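Local coordinates for putative glucarate dehydratase (Pseudomonas fluorescens, PDB 4IT1), which probably catalyses the magnesium-dependent dehydration of D-glucarate to 5-dehydro-4-deoxy-D-glucarate, as a member of the mandelate racemase/muconate lactonizing enzyme family, at residues E193-I204 with A226-F235; P239-L250 with D263-P272. All coordinates share one frame; numbering follows the deposited sequence.

Contact 1 (E193-I204 with A226-F235); sequences EQQIVAQAARMI and ACIKALKKAF
Phe235 pushes its ring against helix 193-204 from just past the C-terminal end of helix 226-234, where its backbone has already turned out of the helix. Its CB bears CG beside the backbone N and anti to the carbonyl carbon (chi1 -49°), a torsion that sends the ring across to the other helix. Ile204 CD1 lies over the face, offset toward the rim and 3.5 Å from Phe235 CE1: a CH-pi contact 25° off the normal. Ala200 CB approaches obliquely from the same side of the ring plane, 4.0 Å from Phe235 CE2, while CZ at the tip abuts the backbone of Ala201 and has Val197 O near the ring plane. One turn back, Leu231 splits its methyls, CD1 touching Ile196 CG2 and CD2 touching Ala200 CB, each at 3.8 Å. Val197 likewise divides, CG1 against Ala234 CB and CG2 over Ala230. The axes of the segments approach to 9.0 Å and cross at -46°; Ala200, Ala230 and Ala234 present only a methyl to the other helix. Glu193 CB comes within 3.6 Å of Ala230 CB. No hydrogen bond spans these neighbouring outer helices of the barrel domain, consistent with a pair held mainly by apolar packing.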
loop_
_atom_site.group_PDB
_atom_site.type_symbol
_atom_site.label_atom_id
_atom_site.label_comp_id
_atom_site.label_asym_id
_atom_site.label_seq_id
_atom_site.Cartn_x
_atom_site.Cartn_y
_atom_site.Cartn_z
ATOM N N GLU A 193 29.049 31.690 -6.583
ATOM C CA GLU A 193 27.694 31.956 -7.068
ATOM C C GLU A 193 27.642 32.021 -8.588
ATOM O O GLU A 193 26.755 31.426 -9.208
ATOM C CB GLU A 193 27.087 33.210 -6.415
ATOM C CG GLU A 193 28.026 34.383 -6.173
ATOM C CD GLU A 193 28.897 34.210 -4.939
ATOM O OE1 GLU A 193 29.809 33.359 -4.968
ATOM O OE2 GLU A 193 28.692 34.942 -3.948
ATOM N N GLN A 194 28.614 32.712 -9.178
ATOM C CA GLN A 194 28.733 32.837 -10.629
ATOM C C GLN A 194 28.782 31.481 -11.339
ATOM O O GLN A 194 28.057 31.252 -12.309
ATOM C CB GLN A 194 29.970 33.665 -10.973
ATOM C CG GLN A 194 30.058 34.103 -12.423
ATOM C CD GLN A 194 31.070 35.213 -12.630
ATOM O OE1 GLN A 194 31.156 36.150 -11.833
ATOM N NE2 GLN A 194 31.838 35.118 -13.709
ATOM N N GLN A 195 29.621 30.581 -10.836
ATOM C CA GLN A 195 29.841 29.278 -11.468
ATOM C C GLN A 195 28.657 28.335 -11.267
ATOM O O GLN A 195 28.394 27.468 -12.107
ATOM C CB GLN A 195 31.120 28.635 -10.924
ATOM C CG GLN A 195 32.390 29.420 -11.212
ATOM C CD GLN A 195 33.518 29.116 -10.239
ATOM O OE1 GLN A 195 33.295 28.880 -9.050
ATOM N NE2 GLN A 195 34.744 29.141 -10.740
ATOM N N ILE A 196 27.961 28.504 -10.142
ATOM C CA ILE A 196 26.758 27.719 -9.840
ATOM C C ILE A 196 25.573 28.177 -10.694
ATOM O O ILE A 196 24.893 27.350 -11.314
ATOM C CB ILE A 196 26.432 27.712 -8.316
ATOM C CG1 ILE A 196 27.121 26.525 -7.626
ATOM C CG2 ILE A 196 24.934 27.631 -8.050
ATOM C CD1 ILE A 196 26.612 25.156 -8.054
ATOM N N VAL A 197 25.354 29.495 -10.737
ATOM C CA VAL A 197 24.332 30.103 -11.601
ATOM C C VAL A 197 24.503 29.594 -13.032
ATOM O O VAL A 197 23.553 29.099 -13.645
ATOM C CB VAL A 197 24.384 31.650 -11.542
ATOM C CG1 VAL A 197 23.636 32.277 -12.714
ATOM C CG2 VAL A 197 23.814 32.155 -10.221
ATOM N N ALA A 198 25.735 29.684 -13.527
ATOM C CA ALA A 198 26.111 29.169 -14.838
ATOM C C ALA A 198 25.828 27.670 -14.986
ATOM O O ALA A 198 25.384 27.225 -16.045
ATOM C CB ALA A 198 27.577 29.460 -15.102
ATOM N N GLN A 199 26.079 26.899 -13.928
ATOM C CA GLN A 199 25.858 25.451 -13.969
ATOM C C GLN A 199 24.366 25.124 -14.109
ATOM O O GLN A 199 23.980 24.218 -14.859
ATOM C CB GLN A 199 26.456 24.768 -12.729
ATOM C CG GLN A 199 26.362 23.246 -12.754
ATOM C CD GLN A 199 26.619 22.602 -11.398
ATOM O OE1 GLN A 199 25.738 21.951 -10.827
ATOM N NE2 GLN A 199 27.829 22.776 -10.877
ATOM N N ALA A 200 23.535 25.866 -13.380
ATOM C CA ALA A 200 22.079 25.724 -13.465
ATOM C C ALA A 200 21.574 26.111 -14.852
ATOM O O ALA A 200 20.811 25.363 -15.476
ATOM C CB ALA A 200 21.393 26.561 -12.393
ATOM N N ALA A 201 22.014 27.277 -15.324
ATOM C CA ALA A 201 21.682 27.757 -16.665
ATOM C C ALA A 201 21.905 26.661 -17.702
ATOM O O ALA A 201 21.015 26.381 -18.510
ATOM C CB ALA A 201 22.489 29.000 -17.008
ATOM N N ARG A 202 23.073 26.019 -17.647
ATOM C CA ARG A 202 23.387 24.925 -18.557
ATOM C C ARG A 202 22.320 23.842 -18.519
ATOM O O ARG A 202 21.881 23.364 -19.566
ATOM C CB ARG A 202 24.757 24.326 -18.251
ATOM C CG ARG A 202 25.011 23.022 -18.991
ATOM C CD ARG A 202 26.463 22.593 -18.896
ATOM N NE ARG A 202 26.644 21.228 -19.389
ATOM C CZ ARG A 202 27.825 20.680 -19.663
ATOM N NH1 ARG A 202 28.943 21.384 -19.498
ATOM N NH2 ARG A 202 27.888 19.429 -20.112
ATOM N N MET A 203 21.903 23.475 -17.308
ATOM C CA MET A 203 20.927 22.402 -17.108
ATOM C C MET A 203 19.525 22.801 -17.549
ATOM O O MET A 203 18.825 22.016 -18.197
ATOM C CB MET A 203 20.894 21.974 -15.639
ATOM C CG MET A 203 22.078 21.135 -15.196
ATOM S SD MET A 203 21.849 20.523 -13.517
ATOM C CE MET A 203 23.284 19.473 -13.343
ATOM N N ILE A 204 19.119 24.015 -17.170
ATOM C CA ILE A 204 17.814 24.569 -17.552
ATOM C C ILE A 204 17.685 24.699 -19.077
ATOM O O ILE A 204 16.679 24.283 -19.648
ATOM C CB ILE A 204 17.520 25.910 -16.831
ATOM C CG1 ILE A 204 17.411 25.679 -15.316
ATOM C CG2 ILE A 204 16.250 26.557 -17.381
ATOM C CD1 ILE A 204 17.311 26.938 -14.482
ATOM N N ALA A 226 24.523 32.748 0.070
ATOM C CA ALA A 226 24.778 33.706 -1.013
ATOM C C ALA A 226 24.596 33.100 -2.413
ATOM O O ALA A 226 24.134 33.782 -3.335
ATOM C CB ALA A 226 26.162 34.317 -0.866
ATOM N N CYS A 227 24.940 31.821 -2.566
ATOM C CA CYS A 227 24.739 31.122 -3.838
ATOM C C CYS A 227 23.260 30.883 -4.136
ATOM O O CYS A 227 22.854 30.842 -5.302
ATOM C CB CYS A 227 25.513 29.804 -3.875
ATOM S SG CYS A 227 27.310 30.019 -3.778
ATOM N N ILE A 228 22.459 30.728 -3.087
ATOM C CA ILE A 228 21.013 30.605 -3.259
ATOM C C ILE A 228 20.404 31.942 -3.682
ATOM O O ILE A 228 19.598 31.985 -4.611
ATOM C CB ILE A 228 20.327 30.052 -1.995
ATOM C CG1 ILE A 228 20.565 28.549 -1.895
ATOM C CG2 ILE A 228 18.827 30.321 -2.015
ATOM C CD1 ILE A 228 20.635 28.069 -0.465
ATOM N N LYS A 229 20.798 33.019 -3.004
ATOM C CA LYS A 229 20.386 34.380 -3.367
ATOM C C LYS A 229 20.622 34.633 -4.857
ATOM O O LYS A 229 19.705 35.042 -5.580
ATOM C CB LYS A 229 21.150 35.428 -2.548
ATOM C CG LYS A 229 21.039 35.294 -1.037
ATOM C CD LYS A 229 19.783 35.941 -0.487
ATOM C CE LYS A 229 19.784 35.897 1.029
ATOM N NZ LYS A 229 18.401 36.021 1.560
ATOM N N ALA A 230 21.851 34.370 -5.303
ATOM C CA ALA A 230 22.238 34.563 -6.696
ATOM C C ALA A 230 21.382 33.722 -7.652
ATOM O O ALA A 230 21.024 34.186 -8.738
ATOM C CB ALA A 230 23.718 34.265 -6.880
ATOM N N LEU A 231 21.047 32.500 -7.242
ATOM C CA LEU A 231 20.142 31.642 -8.010
ATOM C C LEU A 231 18.704 32.177 -8.065
ATOM O O LEU A 231 18.027 32.031 -9.087
ATOM C CB LEU A 231 20.132 30.220 -7.447
ATOM C CG LEU A 231 21.256 29.271 -7.855
ATOM C CD1 LEU A 231 21.311 28.092 -6.893
ATOM C CD2 LEU A 231 21.063 28.790 -9.283
ATOM N N LYS A 232 18.248 32.768 -6.958
ATOM C CA LYS A 232 16.913 33.373 -6.863
ATOM C C LYS A 232 16.851 34.636 -7.724
ATOM O O LYS A 232 15.850 34.893 -8.403
ATOM C CB LYS A 232 16.581 33.711 -5.403
ATOM C CG LYS A 232 15.156 34.182 -5.150
ATOM C CD LYS A 232 15.075 34.977 -3.851
ATOM C CE LYS A 232 13.668 35.485 -3.560
ATOM N NZ LYS A 232 12.746 34.403 -3.100
ATOM N N LYS A 233 17.934 35.411 -7.678
ATOM C CA LYS A 233 18.098 36.596 -8.504
ATOM C C LYS A 233 18.124 36.211 -9.981
ATOM O O LYS A 233 17.407 36.803 -10.788
ATOM C CB LYS A 233 19.381 37.334 -8.116
ATOM C CG LYS A 233 19.524 38.712 -8.741
ATOM C CD LYS A 233 20.832 39.365 -8.329
ATOM C CE LYS A 233 21.041 40.677 -9.069
ATOM N NZ LYS A 233 22.273 41.377 -8.620
ATOM N N ALA A 234 18.928 35.207 -10.322
ATOM C CA ALA A 234 19.056 34.760 -11.708
ATOM C C ALA A 234 17.791 34.099 -12.227
ATOM O O ALA A 234 17.479 34.200 -13.413
ATOM C CB ALA A 234 20.241 33.823 -11.870
ATOM N N PHE A 235 17.072 33.416 -11.340
ATOM C CA PHE A 235 15.874 32.671 -11.721
ATOM C C PHE A 235 14.745 32.936 -10.729
ATOM O O PHE A 235 14.679 32.287 -9.680
ATOM C CB PHE A 235 16.149 31.162 -11.775
ATOM C CG PHE A 235 17.381 30.782 -12.545
ATOM C CD1 PHE A 235 17.335 30.624 -13.926
ATOM C CD2 PHE A 235 18.582 30.549 -11.885
ATOM C CE1 PHE A 235 18.468 30.264 -14.639
ATOM C CE2 PHE A 235 19.720 30.186 -12.591
ATOM C CZ PHE A 235 19.661 30.040 -13.969
#

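Contact 2 (P239-L250 with D263-P272); sequences PLRIDPNGNWSL and DLQYYEDPTP. With MG (magnesium ion), chain E.
The beta-alpha-beta unit of strand 240-243, helix 250-260 and strand 266-268 places two magnesium ligands side by side at the C-terminal ends of parallel barrel strands. Asp243 OD2 binds magnesium at 2.0 Å and Glu268 OE2 at 2.1 Å; the carboxylate planes are 40° apart, and Asn291 and three waters complete the shell. The metal lets these two oxygens approach; one bound water donates to Asp243 OD1 and to OD2 of Asp269, whose OD1 is hydrogen-bonded to Thr290 OG1. Chi1 of -172°, CG anti to the backbone N, carries the Asp243 carboxylate to the metal; OD1 accepts from Asn245 N above the carboxylate plane, an Asx turn. Between the strands Glu268 N bonds to Ile242 O at 2.9 Å; Gly246 N bonds to Asp269 O, and Thr271 OG1 donates to Trp248 O at 2.8 Å. Toward the strands' other end, Arg241 grips Gln265 OE1 side-on with NE and NH2, both at 2.6 Å, guanidinium and amide nearly coplanar. Arg241 CG sits over the centre of the Tyr266 ring, 3.7 Å from the centroid, while Tyr266 OH bonds to Lys213. Lacking both nitrogens, a leucine in place of Arg241 would probably leave the Gln265 amide free to turn, OE1 without its mates. On the sheet face opposite Arg241 and Tyr266, Ile242 CG1 packs on Leu264 CD1 at 3.5 Å. The clustered carboxylates imply an acidic site whose charge magnesium is likely to offset.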
loop_
_atom_site.group_PDB
_atom_site.type_symbol
_atom_site.label_atom_id
_atom_site.label_comp_id
_atom_site.label_asym_id
_atom_site.label_seq_id
_atom_site.Cartn_x
_atom_site.Cartn_y
_atom_site.Cartn_z
ATOM N N PRO A 239 11.197 27.427 -7.925
ATOM C CA PRO A 239 11.213 26.929 -6.547
ATOM C C PRO A 239 12.611 26.411 -6.192
ATOM O O PRO A 239 13.193 25.626 -6.956
ATOM C CB PRO A 239 10.194 25.781 -6.574
ATOM C CG PRO A 239 9.339 26.046 -7.772
ATOM C CD PRO A 239 10.276 26.651 -8.773
ATOM N N LEU A 240 13.147 26.878 -5.063
ATOM C CA LEU A 240 14.505 26.519 -4.636
ATOM C C LEU A 240 14.528 25.645 -3.378
ATOM O O LEU A 240 13.794 25.898 -2.413
ATOM C CB LEU A 240 15.357 27.774 -4.418
ATOM C CG LEU A 240 15.509 28.749 -5.592
ATOM C CD1 LEU A 240 16.166 30.047 -5.141
ATOM C CD2 LEU A 240 16.298 28.122 -6.727
ATOM N N ARG A 241 15.373 24.614 -3.416
ATOM C CA ARG A 241 15.546 23.656 -2.314
ATOM C C ARG A 241 17.036 23.367 -2.069
ATOM O O ARG A 241 17.852 23.488 -2.988
ATOM C CB ARG A 241 14.845 22.339 -2.648
ATOM C CG ARG A 241 13.369 22.451 -2.964
ATOM C CD ARG A 241 12.974 21.489 -4.075
ATOM N NE ARG A 241 11.691 21.871 -4.662
ATOM C CZ ARG A 241 11.219 21.454 -5.835
ATOM N NH1 ARG A 241 11.913 20.620 -6.601
ATOM N NH2 ARG A 241 10.038 21.885 -6.247
ATOM N N ILE A 242 17.380 22.977 -0.837
ATOM C CA ILE A 242 18.751 22.546 -0.500
ATOM C C ILE A 242 18.793 21.271 0.326
ATOM O O ILE A 242 17.879 20.996 1.100
ATOM C CB ILE A 242 19.553 23.619 0.264
ATOM C CG1 ILE A 242 18.746 24.165 1.448
ATOM C CG2 ILE A 242 20.005 24.719 -0.678
ATOM C CD1 ILE A 242 19.569 24.917 2.468
ATOM N N ASP A 243 19.876 20.512 0.159
ATOM C CA ASP A 243 20.135 19.308 0.947
ATOM C C ASP A 243 21.508 19.403 1.614
ATOM O O ASP A 243 22.510 18.992 1.024
ATOM C CB ASP A 243 20.075 18.059 0.054
ATOM C CG ASP A 243 20.154 16.756 0.848
ATOM O OD1 ASP A 243 20.362 16.807 2.080
ATOM O OD2 ASP A 243 19.995 15.670 0.242
ATOM N N PRO A 244 21.570 19.956 2.840
ATOM C CA PRO A 244 22.866 19.992 3.530
ATOM C C PRO A 244 23.282 18.654 4.164
ATOM O O PRO A 244 24.270 18.612 4.891
ATOM C CB PRO A 244 22.668 21.065 4.617
ATOM C CG PRO A 244 21.378 21.759 4.286
ATOM C CD PRO A 244 20.553 20.746 3.553
ATOM N N ASN A 245 22.543 17.578 3.892
ATOM C CA ASN A 245 22.862 16.239 4.416
ATOM C C ASN A 245 23.192 16.219 5.917
ATOM O O ASN A 245 24.160 15.594 6.343
ATOM C CB ASN A 245 23.998 15.592 3.613
ATOM C CG ASN A 245 23.523 14.949 2.333
ATOM O OD1 ASN A 245 23.983 15.300 1.253
ATOM N ND2 ASN A 245 22.610 13.987 2.446
ATOM N N GLY A 246 22.383 16.926 6.697
ATOM C CA GLY A 246 22.527 16.986 8.143
ATOM C C GLY A 246 23.825 17.591 8.624
ATOM O O GLY A 246 24.245 17.330 9.750
ATOM N N ASN A 247 24.464 18.409 7.791
ATOM C CA ASN A 247 25.774 18.942 8.163
ATOM C C ASN A 247 25.741 20.268 8.889
ATOM O O ASN A 247 26.791 20.881 9.110
ATOM C CB ASN A 247 26.721 18.991 6.962
ATOM C CG ASN A 247 28.148 18.641 7.335
ATOM O OD1 ASN A 247 28.412 18.059 8.398
ATOM N ND2 ASN A 247 29.081 18.987 6.462
ATOM N N TRP A 248 24.545 20.715 9.266
ATOM C CA TRP A 248 24.408 21.921 10.091
ATOM C C TRP A 248 23.888 21.606 11.484
ATOM O O TRP A 248 22.902 20.886 11.641
ATOM C CB TRP A 248 23.464 22.955 9.453
ATOM C CG TRP A 248 23.882 23.482 8.111
ATOM C CD1 TRP A 248 25.114 23.377 7.526
ATOM C CD2 TRP A 248 23.069 24.233 7.201
ATOM N NE1 TRP A 248 25.109 23.995 6.303
ATOM C CE2 TRP A 248 23.869 24.532 6.079
ATOM C CE3 TRP A 248 21.736 24.676 7.225
ATOM C CZ2 TRP A 248 23.380 25.252 4.979
ATOM C CZ3 TRP A 248 21.253 25.392 6.136
ATOM C CH2 TRP A 248 22.075 25.674 5.029
ATOM N N SER A 249 24.539 22.162 12.496
ATOM C CA SER A 249 23.986 22.116 13.835
ATOM C C SER A 249 22.622 22.821 13.829
ATOM O O SER A 249 22.285 23.559 12.896
ATOM C CB SER A 249 24.926 22.795 14.826
ATOM O OG SER A 249 25.100 24.163 14.494
ATOM N N LEU A 250 21.842 22.568 14.869
ATOM C CA LEU A 250 20.585 23.257 15.079
ATOM C C LEU A 250 20.752 24.792 15.014
ATOM O O LEU A 250 19.994 25.463 14.304
ATOM C CB LEU A 250 19.990 22.809 16.414
ATOM C CG LEU A 250 18.638 23.331 16.885
ATOM C CD1 LEU A 250 17.535 22.996 15.890
ATOM C CD2 LEU A 250 18.358 22.749 18.263
ATOM N N ASP A 263 13.355 32.510 0.745
ATOM C CA ASP A 263 13.965 32.180 -0.549
ATOM C C ASP A 263 13.772 30.716 -0.944
ATOM O O ASP A 263 13.876 30.374 -2.123
ATOM C CB ASP A 263 15.463 32.508 -0.545
ATOM C CG ASP A 263 15.746 34.002 -0.434
ATOM O OD1 ASP A 263 14.794 34.809 -0.344
ATOM O OD2 ASP A 263 16.941 34.369 -0.431
ATOM N N LEU A 264 13.482 29.859 0.037
ATOM C CA LEU A 264 13.401 28.413 -0.200
ATOM C C LEU A 264 11.999 27.831 -0.123
ATOM O O LEU A 264 11.239 28.152 0.788
ATOM C CB LEU A 264 14.301 27.654 0.785
ATOM C CG LEU A 264 15.826 27.768 0.677
ATOM C CD1 LEU A 264 16.452 26.805 1.666
ATOM C CD2 LEU A 264 16.340 27.467 -0.724
ATOM N N GLN A 265 11.683 26.943 -1.064
ATOM C CA GLN A 265 10.458 26.141 -0.997
ATOM C C GLN A 265 10.475 25.171 0.194
ATOM O O GLN A 265 9.496 25.100 0.948
ATOM C CB GLN A 265 10.228 25.372 -2.305
ATOM C CG GLN A 265 8.823 24.795 -2.426
ATOM C CD GLN A 265 8.623 23.934 -3.667
ATOM O OE1 GLN A 265 9.485 23.138 -4.034
ATOM N NE2 GLN A 265 7.469 24.082 -4.311
ATOM N N TYR A 266 11.572 24.420 0.345
ATOM C CA TYR A 266 11.793 23.569 1.529
ATOM C C TYR A 266 13.273 23.285 1.806
ATOM O O TYR A 266 14.110 23.407 0.917
ATOM C CB TYR A 266 10.981 22.254 1.469
ATOM C CG TYR A 266 11.377 21.224 0.410
ATOM C CD1 TYR A 266 12.601 20.550 0.462
ATOM C CD2 TYR A 266 10.492 20.874 -0.606
ATOM C CE1 TYR A 266 12.941 19.588 -0.489
ATOM C CE2 TYR A 266 10.825 19.915 -1.560
ATOM C CZ TYR A 266 12.048 19.279 -1.502
ATOM O OH TYR A 266 12.369 18.327 -2.460
ATOM N N TYR A 267 13.570 22.914 3.051
ATOM C CA TYR A 267 14.910 22.505 3.469
ATOM C C TYR A 267 14.917 20.991 3.655
ATOM O O TYR A 267 14.145 20.456 4.460
ATOM C CB TYR A 267 15.271 23.139 4.807
ATOM C CG TYR A 267 15.358 24.653 4.848
ATOM C CD1 TYR A 267 14.213 25.450 4.750
ATOM C CD2 TYR A 267 16.584 25.286 5.049
ATOM C CE1 TYR A 267 14.300 26.836 4.810
ATOM C CE2 TYR A 267 16.682 26.668 5.120
ATOM C CZ TYR A 267 15.542 27.441 4.997
ATOM O OH TYR A 267 15.649 28.812 5.064
ATOM N N GLU A 268 15.754 20.287 2.910
ATOM C CA GLU A 268 15.932 18.849 3.064
ATOM C C GLU A 268 17.055 18.526 4.042
ATOM O O GLU A 268 18.151 18.911 3.817
ATOM C CB GLU A 268 16.237 18.201 1.718
ATOM C CG GLU A 268 16.287 16.679 1.747
ATOM C CD GLU A 268 17.010 16.041 0.579
ATOM O OE1 GLU A 268 17.055 16.614 -0.503
ATOM O OE2 GLU A 268 17.534 14.939 0.730
ATOM N N ASP A 269 16.765 17.828 5.127
ATOM C CA ASP A 269 17.801 17.394 6.098
ATOM C C ASP A 269 18.844 18.468 6.396
ATOM O O ASP A 269 20.029 18.261 6.150
ATOM C CB ASP A 269 18.533 16.140 5.595
ATOM C CG ASP A 269 17.624 14.950 5.484
ATOM O OD1 ASP A 269 16.870 14.699 6.446
ATOM O OD2 ASP A 269 17.650 14.271 4.432
ATOM N N PRO A 270 18.416 19.635 6.897
ATOM C CA PRO A 270 19.471 20.593 7.222
ATOM C C PRO A 270 20.278 20.210 8.469
ATOM O O PRO A 270 21.431 20.613 8.600
ATOM C CB PRO A 270 18.703 21.896 7.458
ATOM C CG PRO A 270 17.310 21.478 7.785
ATOM C CD PRO A 270 17.069 20.222 7.007
ATOM N N THR A 271 19.660 19.446 9.369
ATOM C CA THR A 271 20.221 19.145 10.686
ATOM C C THR A 271 19.992 17.658 11.025
ATOM O O THR A 271 18.965 17.095 10.654
ATOM C CB THR A 271 19.644 20.114 11.744
ATOM O OG1 THR A 271 20.507 20.178 12.884
ATOM C CG2 THR A 271 18.244 19.734 12.168
ATOM N N PRO A 272 20.955 17.000 11.702
ATOM C CA PRO A 272 20.825 15.539 11.796
ATOM C C PRO A 272 19.826 15.043 12.854
ATOM O O PRO A 272 19.545 15.749 13.823
ATOM C CB PRO A 272 22.246 15.085 12.124
ATOM C CG PRO A 272 22.846 16.237 12.869
ATOM C CD PRO A 272 22.138 17.498 12.432
HETATM MG MG MG E . 19.300 13.810 0.652
HETATM O O HOH W 1 11.759 28.765 -3.520
HETATM O O HOH W 2 19.503 14.407 2.719
HETATM O O HOH W 3 20.890 12.568 0.990
HETATM O O HOH W 4 19.329 13.156 -1.341
#

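In the fold
Contact 2 is buried, its strands in the barrel wall and its metal end at the magnesium site, beside the predicted catalytic Lys215; contact 1 is partly buried and farther out, with centres about 17 Å apart. Helix 221-234 joins them in series and is followed, after a short loop, by strand 240-243. While one side of it takes part in contact 1, Ile228 CD1 packs on Ile242 CG2 at 3.4 Å, and Lys229 NZ forms a salt bridge to Asp263 OD2 at 3.0 Å. The chemistry follows the place: the helix pair relies on methyls and one aromatic ring, whereas the strand pair adds backbone bonds, a guanidinium-amide pairing and metal coordination. Both belong to the enolase-like C-terminal domain.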